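Long-range contact in putative CRISPR-associated endoribonuclease-like protein Cas6 (Pyrococcus furiosus, PDB 3UFC), which binds CRISPR RNA and is a Cas6-family, putative endoribonuclease-like protein of the adaptive immune system against viruses and plasmids: residues Leu131-Gly143 and Trp149-Leu162. Sequence-based numbering, arbitrary orientation.
Sequences LSPIVVRTVKFEG and WDLYPHDELFLDRL
Val136 carries the apolar centre, where, in the C-terminal Cas6 family region, the beta hairpin of strands 136-142 and 145-151 meets the helix that follows it. Its two methyls divide the work: CG1, anti to the backbone N (chi1 179°), meets Arg161 CB, while CG2 lies 3.5 Å from Phe158 CE1 and also touches Leu162 CD1. Next along this side, Thr138 CG2 rests against Leu151 CD1, and Thr138 CB is 3.4 Å from Arg161 CD, whose chain crosses it nearly at right angles. Arg161 NH1 adds a weak bond to Arg137 O, which lies at the guanidinium edge. Toward the turn, poorly ordered Lys140 is modelled with CD over the five-membered ring of Trp149, 3.7 Å from its centroid, a CH-pi contact. Antiparallel pairing joins the strands: Thr138 and Trp149 exchange both backbone bonds, and Leu151 N donates to Val136 O (2.7 Å). Where the strands part, one water bridges Val136 N to Leu151 O, and another links Ile134 O to that same carbonyl. On the other face Arg137 and Asp150 lie side by side, and Arg137 NH1 makes a salt bridge with Asp150 OD2, though that oxygen's place is less certain; Arg203 N also holds Asp150 OD1. One face thus packs through apolar groups and the carbon chains of Arg161 and Lys140, while the other carries the ion pair.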
ATOM      1  N   LEU A 131      -4.450   2.938   4.595  1.00 22.74           N
ATOM      2  CA  LEU A 131      -5.146   1.679   4.349  1.00 22.11           C
ATOM      3  C   LEU A 131      -4.065   0.592   4.501  1.00 22.82           C
ATOM      4  O   LEU A 131      -4.362  -0.588   4.673  1.00 23.44           O
ATOM      5  CB  LEU A 131      -5.763   1.659   2.945  1.00 21.61           C
ATOM      6  CG  LEU A 131      -6.913   2.660   2.756  1.00 21.40           C
ATOM      7  CD1 LEU A 131      -7.494   2.516   1.358  1.00 19.96           C
ATOM      8  CD2 LEU A 131      -7.992   2.416   3.815  1.00 24.17           C
ATOM      9  N   SER A 132      -2.806   1.016   4.404  1.00 22.46           N
ATOM     10  CA  SER A 132      -1.637   0.151   4.605  1.00 20.58           C
ATOM     11  C   SER A 132      -0.580   1.093   5.202  1.00 20.55           C
ATOM     12  O   SER A 132      -0.559   2.280   4.885  1.00 18.61           O
ATOM     13  CB  SER A 132      -1.159  -0.514   3.298  1.00 18.26           C
ATOM     14  OG  SER A 132      -0.925   0.399   2.242  1.00 23.38           O
ATOM     15  N   PRO A 133       0.294   0.578   6.086  1.00 21.25           N
ATOM     16  CA  PRO A 133       1.338   1.378   6.745  1.00 21.37           C
ATOM     17  C   PRO A 133       2.292   2.156   5.847  1.00 18.96           C
ATOM     18  O   PRO A 133       2.737   1.659   4.820  1.00 19.19           O
ATOM     19  CB  PRO A 133       2.088   0.349   7.604  1.00 23.18           C
ATOM     20  CG  PRO A 133       1.089  -0.752   7.809  1.00 24.32           C
ATOM     21  CD  PRO A 133       0.426  -0.843   6.451  1.00 21.56           C
ATOM     22  N   ILE A 134       2.601   3.384   6.249  1.00 19.08           N
ATOM     23  CA  ILE A 134       3.532   4.212   5.497  1.00 19.33           C
ATOM     24  C   ILE A 134       4.952   3.927   5.990  1.00 21.71           C
ATOM     25  O   ILE A 134       5.238   3.981   7.193  1.00 21.42           O
ATOM     26  CB  ILE A 134       3.189   5.709   5.646  1.00 20.16           C
ATOM     27  CG1 ILE A 134       1.961   6.029   4.785  1.00 18.63           C
ATOM     28  CG2 ILE A 134       4.376   6.580   5.221  1.00 19.57           C
ATOM     29  CD1 ILE A 134       1.458   7.461   4.929  1.00 21.99           C
ATOM     30  N   VAL A 135       5.828   3.605   5.046  1.00 21.63           N
ATOM     31  CA  VAL A 135       7.218   3.281   5.342  1.00 20.99           C
ATOM     32  C   VAL A 135       8.151   4.380   4.839  1.00 21.44           C
ATOM     33  O   VAL A 135       8.097   4.772   3.675  1.00 19.33           O
ATOM     34  CB  VAL A 135       7.625   1.950   4.666  1.00 22.07           C
ATOM     35  CG1 VAL A 135       9.094   1.629   4.967  1.00 22.69           C
ATOM     36  CG2 VAL A 135       6.723   0.815   5.165  1.00 19.52           C
ATOM     37  N   VAL A 136       8.992   4.885   5.734  1.00 22.00           N
ATOM     38  CA  VAL A 136       9.962   5.920   5.393  1.00 22.04           C
ATOM     39  C   VAL A 136      11.252   5.521   6.090  1.00 26.08           C
ATOM     40  O   VAL A 136      11.292   5.403   7.318  1.00 24.12           O
ATOM     41  CB  VAL A 136       9.527   7.312   5.898  1.00 22.70           C
ATOM     42  CG1 VAL A 136      10.589   8.345   5.530  1.00 20.16           C
ATOM     43  CG2 VAL A 136       8.173   7.703   5.285  1.00 19.44           C
ATOM     44  N   ARG A 137      12.306   5.318   5.312  1.00 28.62           N
ATOM     45  CA  ARG A 137      13.571   4.885   5.887  1.00 33.42           C
ATOM     46  C   ARG A 137      14.762   5.788   5.608  1.00 34.74           C
ATOM     47  O   ARG A 137      14.717   6.673   4.754  1.00 33.08           O
ATOM     48  CB  ARG A 137      13.890   3.475   5.391  1.00 34.96           C
ATOM     49  CG  ARG A 137      12.772   2.485   5.633  1.00 38.86           C
ATOM     50  CD  ARG A 137      12.414   1.745   4.361  1.00 43.23           C
ATOM     51  NE  ARG A 137      13.366   0.695   4.017  1.00 44.55           N
ATOM     52  CZ  ARG A 137      13.503  -0.443   4.690  1.00 47.96           C
ATOM     53  NH1 ARG A 137      12.753  -0.685   5.753  1.00 49.19           N
ATOM     54  NH2 ARG A 137      14.377  -1.353   4.286  1.00 48.19           N
ATOM     55  N   THR A 138      15.829   5.543   6.360  1.00 36.70           N
ATOM     56  CA  THR A 138      17.074   6.274   6.217  1.00 40.10           C
ATOM     57  C   THR A 138      18.181   5.248   6.449  1.00 43.34           C
ATOM     58  O   THR A 138      17.901   4.104   6.805  1.00 42.25           O
ATOM     59  CB  THR A 138      17.182   7.422   7.242  1.00 39.10           C
ATOM     60  OG1 THR A 138      18.383   8.163   7.000  1.00 41.44           O
ATOM     61  CG2 THR A 138      17.195   6.886   8.657  1.00 37.69           C
ATOM     62  N   VAL A 139      19.428   5.645   6.240  1.00 47.89           N
ATOM     63  CA  VAL A 139      20.545   4.728   6.427  1.00 53.43           C
ATOM     64  C   VAL A 139      21.311   4.994   7.718  1.00 57.27           C
ATOM     65  O   VAL A 139      21.744   6.117   7.970  1.00 57.94           O
ATOM     66  CB  VAL A 139      21.534   4.811   5.240  1.00 53.14           C
ATOM     67  CG1 VAL A 139      22.757   3.955   5.515  1.00 54.30           C
ATOM     68  CG2 VAL A 139      20.850   4.347   3.966  1.00 53.34           C
ATOM     69  N   LYS A 140      21.467   3.952   8.531  1.00 62.50           N
ATOM     70  CA  LYS A 140      22.200   4.051   9.789  1.00 68.61           C
ATOM     71  C   LYS A 140      23.253   2.946   9.893  1.00 72.59           C
ATOM     72  O   LYS A 140      23.146   1.904   9.243  1.00 72.59           O
ATOM     73  CB  LYS A 140      21.247   3.975  10.985  1.00 69.51           C
ATOM     74  CG  LYS A 140      20.535   5.286  11.300  1.00 71.12           C
ATOM     75  CD  LYS A 140      19.720   5.175  12.584  1.00 71.73           C
ATOM     76  CE  LYS A 140      19.127   6.517  12.996  1.00 72.39           C
ATOM     77  NZ  LYS A 140      18.161   7.058  11.998  1.00 72.34           N
ATOM     78  N   PHE A 141      24.264   3.185  10.722  1.00 77.05           N
ATOM     79  CA  PHE A 141      25.362   2.242  10.915  1.00 81.35           C
ATOM     80  C   PHE A 141      24.991   0.917  11.580  1.00 83.28           C
ATOM     81  O   PHE A 141      24.193   0.872  12.517  1.00 83.48           O
ATOM     82  CB  PHE A 141      26.478   2.922  11.712  1.00 83.03           C
ATOM     83  CG  PHE A 141      25.997   3.630  12.951  1.00 85.60           C
ATOM     84  CD1 PHE A 141      25.469   2.914  14.022  1.00 86.00           C
ATOM     85  CD2 PHE A 141      26.071   5.018  13.045  1.00 86.55           C
ATOM     86  CE1 PHE A 141      25.021   3.569  15.170  1.00 86.85           C
ATOM     87  CE2 PHE A 141      25.626   5.683  14.189  1.00 87.05           C
ATOM     88  CZ  PHE A 141      25.101   4.956  15.252  1.00 86.83           C
ATOM     89  N   GLU A 142      25.590  -0.161  11.078  1.00 85.36           N
ATOM     90  CA  GLU A 142      25.364  -1.508  11.596  1.00 87.76           C
ATOM     91  C   GLU A 142      26.496  -2.442  11.180  1.00 88.29           C
ATOM     92  O   GLU A 142      26.351  -3.234  10.248  1.00 88.82           O
ATOM     93  CB  GLU A 142      24.032  -2.071  11.087  1.00 89.29           C
ATOM     94  CG  GLU A 142      22.807  -1.624  11.870  1.00 91.21           C
ATOM     95  CD  GLU A 142      22.803  -2.144  13.296  1.00 92.06           C
ATOM     96  OE1 GLU A 142      23.694  -1.751  14.078  1.00 92.66           O
ATOM     97  OE2 GLU A 142      21.908  -2.949  13.633  1.00 92.52           O
ATOM     98  N   GLY A 143      27.625  -2.342  11.874  1.00 88.53           N
ATOM     99  CA  GLY A 143      28.759  -3.193  11.564  1.00 88.32           C
ATOM    100  C   GLY A 143      29.488  -2.808  10.290  1.00 88.27           C
ATOM    101  O   GLY A 143      29.803  -1.638  10.073  1.00 88.39           O
ATOM    102  N   TRP A 149      17.011   1.955   8.343  1.00 44.53           N
ATOM    103  CA  TRP A 149      16.379   2.305   9.598  1.00 40.60           C
ATOM    104  C   TRP A 149      15.007   2.913   9.310  1.00 37.46           C
ATOM    105  O   TRP A 149      14.903   3.943   8.643  1.00 33.11           O
ATOM    106  CB  TRP A 149      17.256   3.293  10.367  1.00 42.47           C
ATOM    107  CG  TRP A 149      16.786   3.525  11.758  1.00 47.27           C
ATOM    108  CD1 TRP A 149      15.944   4.508  12.190  1.00 47.96           C
ATOM    109  CD2 TRP A 149      17.075   2.712  12.901  1.00 49.61           C
ATOM    110  NE1 TRP A 149      15.687   4.357  13.532  1.00 49.99           N
ATOM    111  CE2 TRP A 149      16.369   3.260  13.994  1.00 50.68           C
ATOM    112  CE3 TRP A 149      17.861   1.569  13.107  1.00 50.43           C
ATOM    113  CZ2 TRP A 149      16.424   2.706  15.277  1.00 51.80           C
ATOM    114  CZ3 TRP A 149      17.915   1.017  14.384  1.00 51.77           C
ATOM    115  CH2 TRP A 149      17.199   1.587  15.451  1.00 52.00           C
ATOM    116  N   ASP A 150      13.964   2.257   9.809  1.00 34.55           N
ATOM    117  CA  ASP A 150      12.589   2.708   9.612  1.00 34.03           C
ATOM    118  C   ASP A 150      12.238   3.864  10.536  1.00 31.76           C
ATOM    119  O   ASP A 150      12.438   3.794  11.753  1.00 31.61           O
ATOM    120  CB  ASP A 150      11.629   1.535   9.830  1.00 35.07           C
ATOM    121  CG  ASP A 150      11.867   0.410   8.842  1.00 38.29           C
ATOM    122  OD1 ASP A 150      11.402  -0.724   9.080  1.00 38.74           O
ATOM    123  OD2 ASP A 150      12.526   0.668   7.815  1.00 40.35           O
ATOM    124  N   LEU A 151      11.710   4.928   9.942  1.00 28.15           N
ATOM    125  CA  LEU A 151      11.341   6.129  10.679  1.00 27.41           C
ATOM    126  C   LEU A 151       9.835   6.257  10.887  1.00 27.56           C
ATOM    127  O   LEU A 151       9.044   5.644  10.170  1.00 24.65           O
ATOM    128  CB  LEU A 151      11.854   7.363   9.933  1.00 26.89           C
ATOM    129  CG  LEU A 151      13.368   7.406   9.687  1.00 28.95           C
ATOM    130  CD1 LEU A 151      13.698   8.518   8.705  1.00 26.63           C
ATOM    131  CD2 LEU A 151      14.102   7.612  11.015  1.00 26.68           C
ATOM    132  N   TYR A 152       9.464   7.069  11.876  1.00 28.29           N
ATOM    133  CA  TYR A 152       8.071   7.337  12.225  1.00 30.96           C
ATOM    134  C   TYR A 152       7.881   8.852  12.198  1.00 32.24           C
ATOM    135  O   TYR A 152       8.855   9.600  12.270  1.00 31.95           O
ATOM    136  CB  TYR A 152       7.765   6.811  13.624  1.00 30.33           C
ATOM    137  CG  TYR A 152       8.099   5.352  13.815  1.00 31.72           C
ATOM    138  CD1 TYR A 152       7.281   4.355  13.291  1.00 30.47           C
ATOM    139  CD2 TYR A 152       9.237   4.967  14.524  1.00 31.91           C
ATOM    140  CE1 TYR A 152       7.582   3.008  13.472  1.00 31.74           C
ATOM    141  CE2 TYR A 152       9.552   3.622  14.708  1.00 31.59           C
ATOM    142  CZ  TYR A 152       8.717   2.650  14.183  1.00 32.79           C
ATOM    143  OH  TYR A 152       9.002   1.323  14.390  1.00 34.64           O
ATOM    144  N   PRO A 153       6.626   9.326  12.112  1.00 34.23           N
ATOM    145  CA  PRO A 153       6.337  10.761  12.074  1.00 36.10           C
ATOM    146  C   PRO A 153       6.965  11.603  13.185  1.00 38.11           C
ATOM    147  O   PRO A 153       7.179  12.801  13.000  1.00 39.42           O
ATOM    148  CB  PRO A 153       4.810  10.807  12.104  1.00 37.75           C
ATOM    149  CG  PRO A 153       4.429   9.540  11.404  1.00 36.09           C
ATOM    150  CD  PRO A 153       5.377   8.546  12.029  1.00 34.28           C
ATOM    151  N   HIS A 154       7.262  10.996  14.331  1.00 40.35           N
ATOM    152  CA  HIS A 154       7.866  11.760  15.422  1.00 42.11           C
ATOM    153  C   HIS A 154       9.381  11.895  15.292  1.00 41.45           C
ATOM    154  O   HIS A 154      10.014  12.586  16.087  1.00 43.34           O
ATOM    155  CB  HIS A 154       7.513  11.155  16.790  1.00 45.16           C
ATOM    156  CG  HIS A 154       7.951   9.735  16.969  1.00 47.31           C
ATOM    157  ND1 HIS A 154       7.115   8.663  16.740  1.00 49.58           N
ATOM    158  CD2 HIS A 154       9.131   9.210  17.375  1.00 48.77           C
ATOM    159  CE1 HIS A 154       7.759   7.540  17.000  1.00 49.65           C
ATOM    160  NE2 HIS A 154       8.986   7.844  17.388  1.00 49.69           N
ATOM    161  N   ASP A 155       9.957  11.243  14.285  1.00 38.94           N
ATOM    162  CA  ASP A 155      11.397  11.310  14.044  1.00 37.66           C
ATOM    163  C   ASP A 155      11.749  12.586  13.281  1.00 37.88           C
ATOM    164  O   ASP A 155      11.077  12.946  12.312  1.00 35.46           O
ATOM    165  CB  ASP A 155      11.854  10.092  13.236  1.00 37.35           C
ATOM    166  CG  ASP A 155      11.925   8.832  14.071  1.00 39.47           C
ATOM    167  OD1 ASP A 155      11.469   7.767  13.602  1.00 37.01           O
ATOM    168  OD2 ASP A 155      12.455   8.902  15.199  1.00 42.79           O
ATOM    169  N   GLU A 156      12.809  13.265  13.715  1.00 38.08           N
ATOM    170  CA  GLU A 156      13.243  14.506  13.074  1.00 39.10           C
ATOM    171  C   GLU A 156      13.474  14.381  11.569  1.00 35.71           C
ATOM    172  O   GLU A 156      13.174  15.304  10.815  1.00 35.84           O
ATOM    173  CB  GLU A 156      14.534  15.021  13.718  1.00 43.56           C
ATOM    174  CG  GLU A 156      14.409  15.413  15.176  1.00 50.43           C
ATOM    175  CD  GLU A 156      15.663  16.101  15.685  1.00 54.72           C
ATOM    176  OE1 GLU A 156      16.761  15.513  15.557  1.00 57.27           O
ATOM    177  OE2 GLU A 156      15.551  17.229  16.212  1.00 56.91           O
ATOM    178  N   LEU A 157      14.016  13.247  11.136  1.00 33.90           N
ATOM    179  CA  LEU A 157      14.295  13.027   9.717  1.00 35.02           C
ATOM    180  C   LEU A 157      13.108  12.543   8.879  1.00 31.53           C
ATOM    181  O   LEU A 157      13.184  12.534   7.654  1.00 30.79           O
ATOM    182  CB  LEU A 157      15.441  12.023   9.554  1.00 37.19           C
ATOM    183  CG  LEU A 157      16.886  12.507   9.703  1.00 41.43           C
ATOM    184  CD1 LEU A 157      17.084  13.203  11.038  1.00 43.52           C
ATOM    185  CD2 LEU A 157      17.816  11.309   9.578  1.00 41.77           C
ATOM    186  N   PHE A 158      12.023  12.141   9.533  1.00 30.41           N
ATOM    187  CA  PHE A 158      10.846  11.626   8.826  1.00 28.29           C
ATOM    188  C   PHE A 158      10.400  12.474   7.634  1.00 27.50           C
ATOM    189  O   PHE A 158      10.417  12.014   6.488  1.00 24.68           O
ATOM    190  CB  PHE A 158       9.667  11.473   9.794  1.00 27.76           C
ATOM    191  CG  PHE A 158       8.453  10.818   9.176  1.00 27.95           C
ATOM    192  CD1 PHE A 158       8.364   9.435   9.074  1.00 27.19           C
ATOM    193  CD2 PHE A 158       7.408  11.589   8.679  1.00 28.35           C
ATOM    194  CE1 PHE A 158       7.252   8.830   8.485  1.00 27.56           C
ATOM    195  CE2 PHE A 158       6.289  10.993   8.086  1.00 26.86           C
ATOM    196  CZ  PHE A 158       6.212   9.617   7.990  1.00 25.71           C
ATOM    197  N   LEU A 159       9.998  13.712   7.906  1.00 27.96           N
ATOM    198  CA  LEU A 159       9.519  14.594   6.853  1.00 28.20           C
ATOM    199  C   LEU A 159      10.496  14.764   5.692  1.00 28.44           C
ATOM    200  O   LEU A 159      10.112  14.590   4.538  1.00 26.99           O
ATOM    201  CB  LEU A 159       9.145  15.967   7.428  1.00 29.98           C
ATOM    202  CG  LEU A 159       8.601  16.958   6.391  1.00 31.43           C
ATOM    203  CD1 LEU A 159       7.397  16.351   5.687  1.00 31.20           C
ATOM    204  CD2 LEU A 159       8.225  18.268   7.068  1.00 34.88           C
ATOM    205  N   ASP A 160      11.750  15.101   5.980  1.00 28.31           N
ATOM    206  CA  ASP A 160      12.724  15.273   4.906  1.00 29.09           C
ATOM    207  C   ASP A 160      12.929  13.987   4.121  1.00 26.89           C
ATOM    208  O   ASP A 160      13.086  14.017   2.897  1.00 25.34           O
ATOM    209  CB  ASP A 160      14.061  15.777   5.450  1.00 33.22           C
ATOM    210  CG  ASP A 160      14.013  17.244   5.824  1.00 38.58           C
ATOM    211  OD1 ASP A 160      13.186  17.976   5.236  1.00 39.03           O
ATOM    212  OD2 ASP A 160      14.804  17.670   6.688  1.00 41.58           O
ATOM    213  N   ARG A 161      12.933  12.856   4.820  1.00 24.41           N
ATOM    214  CA  ARG A 161      13.085  11.571   4.149  1.00 25.69           C
ATOM    215  C   ARG A 161      11.859  11.302   3.263  1.00 24.44           C
ATOM    216  O   ARG A 161      11.996  10.875   2.116  1.00 25.16           O
ATOM    217  CB  ARG A 161      13.239  10.451   5.175  1.00 27.90           C
ATOM    218  CG  ARG A 161      14.599  10.401   5.857  1.00 34.71           C
ATOM    219  CD  ARG A 161      15.557   9.516   5.082  1.00 40.32           C
ATOM    220  NE  ARG A 161      16.372  10.255   4.129  1.00 45.04           N
ATOM    221  CZ  ARG A 161      17.098   9.681   3.174  1.00 47.46           C
ATOM    222  NH1 ARG A 161      17.097   8.361   3.040  1.00 48.16           N
ATOM    223  NH2 ARG A 161      17.844  10.427   2.368  1.00 48.95           N
ATOM    224  N   LEU A 162      10.665  11.557   3.793  1.00 23.39           N
ATOM    225  CA  LEU A 162       9.443  11.331   3.020  1.00 21.97           C
ATOM    226  C   LEU A 162       9.464  12.226   1.778  1.00 23.45           C
ATOM    227  O   LEU A 162       9.145  11.783   0.676  1.00 22.55           O
ATOM    228  CB  LEU A 162       8.200  11.629   3.867  1.00 20.98           C
ATOM    229  CG  LEU A 162       6.845  11.476   3.148  1.00 22.19           C
ATOM    230  CD1 LEU A 162       6.691  10.050   2.621  1.00 20.21           C
ATOM    231  CD2 LEU A 162       5.709  11.815   4.102  1.00 21.10           C
TER
HETATM  232  O   HOH W   1       6.459   5.639   9.025  1.00 24.23           O
HETATM  233  O   HOH W   2       8.997   3.499   8.343  1.00 21.90           O